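Side-chain contacts in beta-glucosidase (PDB 5M6G), which probably hydrolyses terminal, non-reducing beta-D-glucosyl residues with release of beta-D-glucose, as a member of glycosyl hydrolase family 3: residues 140-145 with 458-463; 155-160 with 405-410; 535-540 with 571-576. One frame throughout, in Å; residues are numbered along the deposited sequence.

Contact 1. Residues 140-145 with 458-463; sequences ATIYPH and DITEGT. With MG (magnesium ion), chain G.
I142 and T460 make the one apolar touch in this water-bridged meeting of two loops, one from the TIM-barrel-type N-terminal domain of a family 3 glycosidase and the other from its C-terminal domain. CG1 of I142 comes up against CG2 of T460 at 4.2 Å, the two side chains crossing at a slant in a light van der Waals contact. A branched aliphatic suits I142, which also packs against S445, H132 and N135. Threonine suits position 460 because it offers a methyl to the isoleucine and a hydroxyl to the polar side of the contact.

That polar side runs through two ordered waters. Chi1 of -170° swings the T460 hydroxyl opposite its backbone N and leaves CG2 where it meets I142. OG1 lies too far from A140 O, at 4.4 Å, for a direct bond. Two waters fill in. Water 1 accepts from T460 OG1 at 2.7 Å and donates to A140 O. Water 2 is bonded to the same two atoms and also to E461 O at 2.8 Å, so a buried carbonyl and a hydroxyl are linked twice. The backbone N of G139 completes the grip on OG1, and R402 reaches E461 O from helix 399-412. A140, with its small side chain directed away from the other loop, contributes chiefly through its carbonyl.

Farther along 458-463, a magnesium ion is six-coordinate, with five waters and a single protein ligand, G462 O at 2.2 Å. The loop steadies this hydration shell from two places: G462 N donates to water 4, and the carboxylate of D458, a natural acceptor for metal-bound water, takes a bond from water 3 at 2.7 Å between that water and OD2. Water 3 sits across the magnesium from G462 O.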
loop_
_atom_site.group_PDB
_atom_site.type_symbol
_atom_site.label_atom_id
_atom_site.label_comp_id
_atom_site.label_asym_id
_atom_site.label_seq_id
_atom_site.Cartn_x
_atom_site.Cartn_y
_atom_site.Cartn_z
ATOM N N ALA A 140 -7.054 10.112 9.799
ATOM C CA ALA A 140 -7.604 8.893 9.234
ATOM C C ALA A 140 -7.036 7.676 9.954
ATOM O O ALA A 140 -5.910 7.701 10.456
ATOM C CB ALA A 140 -7.283 8.804 7.740
ATOM N N THR A 141 -7.826 6.607 9.989
ATOM C CA THR A 141 -7.392 5.349 10.588
ATOM C C THR A 141 -6.203 4.780 9.826
ATOM O O THR A 141 -6.233 4.700 8.596
ATOM C CB THR A 141 -8.543 4.342 10.559
ATOM O OG1 THR A 141 -9.739 4.956 11.056
ATOM C CG2 THR A 141 -8.213 3.118 11.392
ATOM N N ILE A 142 -5.164 4.363 10.548
ATOM C CA ILE A 142 -3.981 3.772 9.921
ATOM C C ILE A 142 -3.937 2.291 10.280
ATOM O O ILE A 142 -3.727 1.921 11.444
ATOM C CB ILE A 142 -2.690 4.492 10.331
ATOM C CG1 ILE A 142 -2.768 5.991 9.971
ATOM C CG2 ILE A 142 -1.474 3.815 9.676
ATOM C CD1 ILE A 142 -2.970 6.267 8.485
ATOM N N TYR A 143 -4.130 1.442 9.273
ATOM C CA TYR A 143 -4.189 -0.003 9.421
ATOM C C TYR A 143 -2.791 -0.596 9.345
ATOM O O TYR A 143 -1.857 0.058 8.864
ATOM C CB TYR A 143 -5.102 -0.600 8.335
ATOM C CG TYR A 143 -6.543 -0.157 8.513
ATOM C CD1 TYR A 143 -7.382 -0.797 9.427
ATOM C CD2 TYR A 143 -7.045 0.928 7.810
ATOM C CE1 TYR A 143 -8.693 -0.369 9.622
ATOM C CE2 TYR A 143 -8.353 1.357 7.983
ATOM C CZ TYR A 143 -9.168 0.714 8.896
ATOM O OH TYR A 143 -10.463 1.145 9.075
ATOM N N PRO A 144 -2.596 -1.814 9.854
ATOM C CA PRO A 144 -1.306 -2.486 9.660
ATOM C C PRO A 144 -0.950 -2.546 8.181
ATOM O O PRO A 144 -1.822 -2.683 7.318
ATOM C CB PRO A 144 -1.544 -3.886 10.237
ATOM C CG PRO A 144 -2.620 -3.684 11.275
ATOM C CD PRO A 144 -3.526 -2.625 10.661
ATOM N N HIS A 145 0.339 -2.415 7.889
ATOM C CA HIS A 145 0.763 -2.612 6.512
ATOM C C HIS A 145 0.542 -4.067 6.091
ATOM O O HIS A 145 0.306 -4.965 6.914
ATOM C CB HIS A 145 2.225 -2.208 6.326
ATOM C CG HIS A 145 2.417 -0.757 5.996
ATOM N ND1 HIS A 145 1.868 -0.163 4.875
ATOM C CD2 HIS A 145 3.093 0.222 6.646
ATOM C CE1 HIS A 145 2.214 1.112 4.839
ATOM N NE2 HIS A 145 2.951 1.374 5.909
ATOM N N ASP A 458 4.843 11.934 16.694
ATOM C CA ASP A 458 3.391 11.882 16.851
ATOM C C ASP A 458 2.730 12.526 15.633
ATOM O O ASP A 458 2.192 13.630 15.679
ATOM C CB ASP A 458 2.976 12.574 18.145
ATOM C CG ASP A 458 1.627 12.116 18.634
ATOM O OD1 ASP A 458 0.920 11.455 17.854
ATOM O OD2 ASP A 458 1.265 12.411 19.794
ATOM N N ILE A 459 2.763 11.790 14.516
ATOM C CA ILE A 459 2.392 12.379 13.233
ATOM C C ILE A 459 0.910 12.277 12.909
ATOM O O ILE A 459 0.451 12.938 11.964
ATOM C CB ILE A 459 3.205 11.738 12.093
ATOM C CG1 ILE A 459 2.902 10.241 11.986
ATOM C CG2 ILE A 459 4.686 11.961 12.330
ATOM C CD1 ILE A 459 3.629 9.567 10.763
ATOM N N THR A 460 0.148 11.465 13.635
ATOM C CA THR A 460 -1.295 11.414 13.428
ATOM C C THR A 460 -1.927 10.802 14.667
ATOM O O THR A 460 -1.233 10.366 15.591
ATOM C CB THR A 460 -1.672 10.627 12.159
ATOM O OG1 THR A 460 -3.069 10.800 11.878
ATOM C CG2 THR A 460 -1.364 9.132 12.330
ATOM N N GLU A 461 -3.257 10.772 14.677
ATOM C CA GLU A 461 -3.971 10.339 15.871
ATOM C C GLU A 461 -3.881 8.829 16.027
ATOM O O GLU A 461 -4.081 8.072 15.069
ATOM C CB GLU A 461 -5.427 10.796 15.823
ATOM C CG GLU A 461 -5.556 12.312 15.779
ATOM C CD GLU A 461 -6.990 12.801 15.626
ATOM O OE1 GLU A 461 -7.822 12.062 15.057
ATOM O OE2 GLU A 461 -7.282 13.937 16.063
ATOM N N GLY A 462 -3.555 8.392 17.236
ATOM C CA GLY A 462 -3.456 6.978 17.505
ATOM C C GLY A 462 -2.932 6.754 18.908
ATOM O O GLY A 462 -2.869 7.675 19.728
ATOM N N THR A 463 -2.595 5.505 19.169
ATOM C CA THR A 463 -2.121 5.061 20.472
ATOM C C THR A 463 -0.798 4.334 20.281
ATOM O O THR A 463 -0.719 3.414 19.461
ATOM C CB THR A 463 -3.142 4.124 21.128
ATOM O OG1 THR A 463 -4.391 4.815 21.304
ATOM C CG2 THR A 463 -2.610 3.605 22.467
HETATM MG MG MG G . -1.980 9.586 20.210
HETATM O O HOH W 1 -3.730 9.409 9.687
HETATM O O HOH W 2 -5.362 9.002 12.761
HETATM O O HOH W 3 -1.070 11.458 20.740
HETATM O O HOH W 4 -3.782 10.531 19.308
HETATM O O HOH W 5 -0.962 10.096 18.177
HETATM O O HOH W 6 -3.022 9.335 22.005
HETATM O O HOH W 7 -0.282 8.681 20.865
#

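Contact 2. Residues 155-160 with 405-410; sequences PDLVQR and ARQAVR
L157 reaches from helix 155-170 onto the backbone of A408, and the contact is plain helix-to-helix packing between that helix of the barrel-type N-terminal domain and helix 399-412. With CG anti to the backbone N (chi1 175°), the leucine extends toward the second helix and splits its two methyls between neighbouring residues. CD2 settles on A408, 3.7 Å from CA and 3.9 Å from CB. Alanine fits here because its short side chain lets the leucine methyl come down almost to the helix backbone, and the two CA atoms lie only 7.2 Å apart. CD1 turns instead to the aliphatic part of Q407, meeting CG at 4.4 Å. Q407 suits the partly exposed border of the contact, lending methylene carbon to L157 while its NE2 bonds to E411 one turn on and its OE1 accepts a hydrogen bond from NH1 of R410. L404 and E411 of the same helix also touch the leucine.

R160, one turn after D156, also points toward the other helix, and its guanidinium partly overlies the leucine. Its NH1 makes a loose salt bridge to OD2 of D156, at 3.6 Å, and CD1 of L157 lies 3.9 Å from the guanidinium plane, offset toward its rim.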
loop_
_atom_site.group_PDB
_atom_site.type_symbol
_atom_site.label_atom_id
_atom_site.label_comp_id
_atom_site.label_asym_id
_atom_site.label_seq_id
_atom_site.Cartn_x
_atom_site.Cartn_y
_atom_site.Cartn_z
ATOM N N PRO A 155 -8.402 -13.375 5.318
ATOM C CA PRO A 155 -8.858 -12.555 4.178
ATOM C C PRO A 155 -10.126 -11.775 4.455
ATOM O O PRO A 155 -10.324 -10.692 3.884
ATOM C CB PRO A 155 -9.083 -13.585 3.059
ATOM C CG PRO A 155 -8.350 -14.822 3.503
ATOM C CD PRO A 155 -8.344 -14.810 4.995
ATOM N N ASP A 156 -11.019 -12.309 5.280
ATOM C CA ASP A 156 -12.243 -11.579 5.578
ATOM C C ASP A 156 -11.933 -10.276 6.303
ATOM O O ASP A 156 -12.536 -9.231 6.018
ATOM C CB ASP A 156 -13.180 -12.456 6.399
ATOM C CG ASP A 156 -14.571 -11.894 6.464
ATOM O OD1 ASP A 156 -15.263 -11.928 5.421
ATOM O OD2 ASP A 156 -14.969 -11.418 7.543
ATOM N N LEU A 157 -10.971 -10.317 7.229
ATOM C CA LEU A 157 -10.530 -9.111 7.921
ATOM C C LEU A 157 -9.951 -8.087 6.951
ATOM O O LEU A 157 -10.208 -6.885 7.077
ATOM C CB LEU A 157 -9.484 -9.479 8.971
ATOM C CG LEU A 157 -8.825 -8.326 9.726
ATOM C CD1 LEU A 157 -9.830 -7.720 10.694
ATOM C CD2 LEU A 157 -7.572 -8.834 10.463
ATOM N N VAL A 158 -9.143 -8.545 5.994
ATOM C CA VAL A 158 -8.552 -7.630 5.022
ATOM C C VAL A 158 -9.643 -7.002 4.162
ATOM O O VAL A 158 -9.593 -5.807 3.836
ATOM C CB VAL A 158 -7.492 -8.376 4.186
ATOM C CG1 VAL A 158 -7.149 -7.627 2.883
ATOM C CG2 VAL A 158 -6.245 -8.618 5.045
ATOM N N GLN A 159 -10.666 -7.786 3.821
ATOM C CA GLN A 159 -11.805 -7.246 3.088
ATOM C C GLN A 159 -12.524 -6.165 3.900
ATOM O O GLN A 159 -12.842 -5.094 3.370
ATOM C CB GLN A 159 -12.759 -8.383 2.706
ATOM C CG GLN A 159 -14.053 -7.936 2.035
ATOM C CD GLN A 159 -14.872 -9.111 1.524
ATOM O OE1 GLN A 159 -14.325 -10.150 1.164
ATOM N NE2 GLN A 159 -16.189 -8.953 1.505
ATOM N N ARG A 160 -12.754 -6.405 5.197
ATOM C CA ARG A 160 -13.409 -5.383 6.015
ATOM C C ARG A 160 -12.575 -4.111 6.077
ATOM O O ARG A 160 -13.122 -3.002 6.107
ATOM C CB ARG A 160 -13.672 -5.905 7.434
ATOM C CG ARG A 160 -14.917 -6.759 7.563
ATOM C CD ARG A 160 -14.624 -8.024 8.351
ATOM N NE ARG A 160 -14.495 -7.755 9.776
ATOM C CZ ARG A 160 -13.907 -8.572 10.646
ATOM N NH1 ARG A 160 -13.381 -9.725 10.242
ATOM N NH2 ARG A 160 -13.847 -8.227 11.924
ATOM N N ALA A 405 -9.118 -1.815 13.105
ATOM C CA ALA A 405 -7.673 -1.751 12.960
ATOM C C ALA A 405 -6.982 -2.450 14.122
ATOM O O ALA A 405 -6.023 -3.199 13.922
ATOM C CB ALA A 405 -7.224 -0.298 12.870
ATOM N N ARG A 406 -7.457 -2.200 15.345
ATOM C CA ARG A 406 -6.910 -2.871 16.520
ATOM C C ARG A 406 -7.013 -4.386 16.392
ATOM O O ARG A 406 -6.107 -5.121 16.812
ATOM C CB ARG A 406 -7.654 -2.376 17.765
ATOM C CG ARG A 406 -7.100 -2.889 19.084
ATOM C CD ARG A 406 -7.893 -2.325 20.255
ATOM N NE ARG A 406 -7.428 -2.887 21.525
ATOM C CZ ARG A 406 -7.997 -2.648 22.704
ATOM N NH1 ARG A 406 -9.056 -1.862 22.773
ATOM N NH2 ARG A 406 -7.518 -3.206 23.812
ATOM N N GLN A 407 -8.120 -4.876 15.835
ATOM C CA GLN A 407 -8.247 -6.313 15.651
ATOM C C GLN A 407 -7.212 -6.816 14.649
ATOM O O GLN A 407 -6.643 -7.901 14.824
ATOM C CB GLN A 407 -9.678 -6.663 15.220
ATOM C CG GLN A 407 -9.929 -8.171 15.034
ATOM C CD GLN A 407 -9.802 -8.963 16.333
ATOM O OE1 GLN A 407 -9.990 -8.423 17.426
ATOM N NE2 GLN A 407 -9.488 -10.251 16.216
ATOM N N ALA A 408 -6.910 -6.011 13.624
ATOM C CA ALA A 408 -5.875 -6.396 12.668
ATOM C C ALA A 408 -4.493 -6.360 13.311
ATOM O O ALA A 408 -3.656 -7.230 13.043
ATOM C CB ALA A 408 -5.922 -5.482 11.442
ATOM N N VAL A 409 -4.232 -5.360 14.163
ATOM C CA VAL A 409 -2.979 -5.344 14.916
ATOM C C VAL A 409 -2.823 -6.641 15.701
ATOM O O VAL A 409 -1.794 -7.325 15.603
ATOM C CB VAL A 409 -2.919 -4.118 15.846
ATOM C CG1 VAL A 409 -1.667 -4.204 16.746
ATOM C CG2 VAL A 409 -2.936 -2.825 15.030
ATOM N N ARG A 410 -3.850 -7.001 16.480
ATOM C CA ARG A 410 -3.829 -8.229 17.277
ATOM C C ARG A 410 -3.460 -9.433 16.424
ATOM O O ARG A 410 -2.520 -10.174 16.732
ATOM C CB ARG A 410 -5.200 -8.481 17.912
ATOM C CG ARG A 410 -5.558 -7.638 19.082
ATOM C CD ARG A 410 -7.031 -7.825 19.405
ATOM N NE ARG A 410 -7.528 -6.723 20.217
ATOM C CZ ARG A 410 -8.738 -6.195 20.090
ATOM N NH1 ARG A 410 -9.580 -6.666 19.177
ATOM N NH2 ARG A 410 -9.106 -5.191 20.875
#

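Contact 3. Residues 535-540 with 571-576; sequences VVVTVS and DVLFGD
L573 meets V535 and V537 where the last turn of helix 567-573 rests on strand 534-539, a helix-on-sheet layer of the alpha/beta C-terminal domain of family 3 glycosidases. D571 begins the segment facing elsewhere: its carboxylate forms salt bridges with R406 and R410 of helix 399-412, a fitting place for an acid on the side of the helix remote from the strand. V572 is buried against P579, and its carbonyl, near the end of the helix, accepts bonds from Y614 OH and from G575 N, the latter at 3.1 Å.

L573 then carries the contact alone. Its CG stands anti to the carbonyl carbon (chi1 -74°), chi2 of 172° puts CD1 in the extended position, and the other methyl, CD2, is the one that meets the valines. CD2 lies 3.8 Å from CG1 of V535 and 4.3 Å from CG2 of V537. These two valines are two residues apart on a strand and therefore present their methyls on the same face; V535 and L573 slide past each other, pointing in opposite directions. Valine suits the strand because its beta-branch favours extended backbone, and leucine suits the helix because its longer stem spans the gap: the nearest CA atoms, of V535 and L573, are still 9.0 Å apart.

F574 is the first residue to leave helical geometry, and its ring packs on I469 and A472 of helix 465-472. G575 adopts a positive phi of 78°, easy for glycine, and turns the chain outward to D576, whose OD1 pairs with K426 at the exposed end. Beneath L573, strand 534-539 runs parallel between strands 493-499 and 555-560, with L557 of the latter also touching the leucine, so the C-terminal end of helix 567-573 sits over strands 534-539 and 555-560 of the mixed sheet.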
loop_
_atom_site.group_PDB
_atom_site.type_symbol
_atom_site.label_atom_id
_atom_site.label_comp_id
_atom_site.label_asym_id
_atom_site.label_seq_id
_atom_site.Cartn_x
_atom_site.Cartn_y
_atom_site.Cartn_z
ATOM N N VAL A 535 11.402 -9.295 26.925
ATOM C CA VAL A 535 10.516 -9.502 25.786
ATOM C C VAL A 535 10.969 -8.553 24.692
ATOM O O VAL A 535 10.964 -7.331 24.885
ATOM C CB VAL A 535 9.052 -9.221 26.164
ATOM C CG1 VAL A 535 8.130 -9.354 24.941
ATOM C CG2 VAL A 535 8.597 -10.131 27.307
ATOM N N VAL A 536 11.347 -9.088 23.542
ATOM C CA VAL A 536 11.746 -8.252 22.421
ATOM C C VAL A 536 10.596 -8.199 21.422
ATOM O O VAL A 536 9.996 -9.226 21.079
ATOM C CB VAL A 536 13.049 -8.758 21.779
ATOM C CG1 VAL A 536 13.343 -7.986 20.504
ATOM C CG2 VAL A 536 14.209 -8.609 22.788
ATOM N N VAL A 537 10.275 -6.995 20.974
ATOM C CA VAL A 537 9.190 -6.763 20.036
ATOM C C VAL A 537 9.784 -6.069 18.823
ATOM O O VAL A 537 10.353 -4.981 18.948
ATOM C CB VAL A 537 8.075 -5.914 20.669
ATOM C CG1 VAL A 537 6.928 -5.733 19.678
ATOM C CG2 VAL A 537 7.593 -6.564 21.957
ATOM N N THR A 538 9.691 -6.706 17.653
ATOM C CA THR A 538 10.227 -6.103 16.439
ATOM C C THR A 538 9.113 -5.323 15.752
ATOM O O THR A 538 8.065 -5.885 15.412
ATOM C CB THR A 538 10.837 -7.139 15.482
ATOM O OG1 THR A 538 9.871 -8.143 15.138
ATOM C CG2 THR A 538 12.081 -7.790 16.102
ATOM N N VAL A 539 9.322 -4.025 15.599
ATOM C CA VAL A 539 8.497 -3.185 14.738
ATOM C C VAL A 539 9.311 -2.982 13.471
ATOM O O VAL A 539 10.315 -2.262 13.480
ATOM C CB VAL A 539 8.139 -1.853 15.413
ATOM C CG1 VAL A 539 7.474 -0.880 14.406
ATOM C CG2 VAL A 539 7.209 -2.099 16.572
ATOM N N SER A 540 8.903 -3.638 12.386
ATOM C CA SER A 540 9.727 -3.673 11.187
ATOM C C SER A 540 8.855 -4.002 9.991
ATOM O O SER A 540 7.766 -4.556 10.135
ATOM C CB SER A 540 10.840 -4.718 11.310
ATOM O OG SER A 540 10.292 -6.026 11.373
ATOM N N ASP A 571 -2.536 -6.048 23.683
ATOM C CA ASP A 571 -3.550 -7.097 23.751
ATOM C C ASP A 571 -2.916 -8.482 23.700
ATOM O O ASP A 571 -3.322 -9.392 24.436
ATOM C CB ASP A 571 -4.551 -6.939 22.611
ATOM C CG ASP A 571 -5.452 -5.731 22.786
ATOM O OD1 ASP A 571 -5.502 -5.174 23.903
ATOM O OD2 ASP A 571 -6.106 -5.338 21.798
ATOM N N VAL A 572 -1.906 -8.655 22.848
ATOM C CA VAL A 572 -1.241 -9.949 22.728
ATOM C C VAL A 572 -0.259 -10.161 23.877
ATOM O O VAL A 572 -0.230 -11.231 24.494
ATOM C CB VAL A 572 -0.553 -10.052 21.355
ATOM C CG1 VAL A 572 0.251 -11.335 21.243
ATOM C CG2 VAL A 572 -1.597 -9.967 20.244
ATOM N N LEU A 573 0.550 -9.138 24.181
ATOM C CA LEU A 573 1.540 -9.234 25.254
ATOM C C LEU A 573 0.916 -9.658 26.580
ATOM O O LEU A 573 1.542 -10.385 27.362
ATOM C CB LEU A 573 2.268 -7.894 25.420
ATOM C CG LEU A 573 3.318 -7.489 24.368
ATOM C CD1 LEU A 573 3.778 -6.066 24.608
ATOM C CD2 LEU A 573 4.518 -8.455 24.367
ATOM N N PHE A 574 -0.311 -9.214 26.854
ATOM C CA PHE A 574 -0.966 -9.473 28.134
ATOM C C PHE A 574 -2.028 -10.562 28.046
ATOM O O PHE A 574 -2.794 -10.746 28.996
ATOM C CB PHE A 574 -1.564 -8.176 28.689
ATOM C CG PHE A 574 -0.520 -7.226 29.192
ATOM C CD1 PHE A 574 0.111 -6.352 28.329
ATOM C CD2 PHE A 574 -0.113 -7.263 30.516
ATOM C CE1 PHE A 574 1.101 -5.500 28.778
ATOM C CE2 PHE A 574 0.872 -6.415 30.976
ATOM C CZ PHE A 574 1.486 -5.532 30.105
ATOM N N GLY A 575 -2.092 -11.278 26.926
ATOM C CA GLY A 575 -2.949 -12.438 26.801
ATOM C C GLY A 575 -4.414 -12.160 26.561
ATOM O O GLY A 575 -5.215 -13.098 26.634
ATOM N N ASP A 576 -4.799 -10.907 26.293
ATOM C CA ASP A 576 -6.167 -10.643 25.851
ATOM C C ASP A 576 -6.442 -11.253 24.478
ATOM O O ASP A 576 -7.567 -11.689 24.206
ATOM C CB ASP A 576 -6.444 -9.135 25.847
ATOM C CG ASP A 576 -6.502 -8.559 27.249
ATOM O OD1 ASP A 576 -6.933 -9.294 28.159
ATOM O OD2 ASP A 576 -6.111 -7.386 27.446
#

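How the contacts relate
Contacts 1 and 2 have centres 15 Å apart and touch directly: CD1 of Y143 lies 3.5 Å from CB of A405, and P144 CG packs 3.8 Å from CB of A408. Contact 2 is joined to contact 3 by charge, since OD2 of D571 lies 2.8 Å from NE of R406 and also bridges to R410. Helix 399-412 thus lies between helix 155-170 of the barrel-type domain and helix 567-573 of the C-terminal domain. Contacts 1 and 3 do not touch, their nearest atoms being about 7 Å apart. The magnesium ligand H401, also on helix 399-412, has its side chain about 8 Å from that of A140 and about 11 Å from that of A408; none of the three contacts includes a sorbitol-pocket residue.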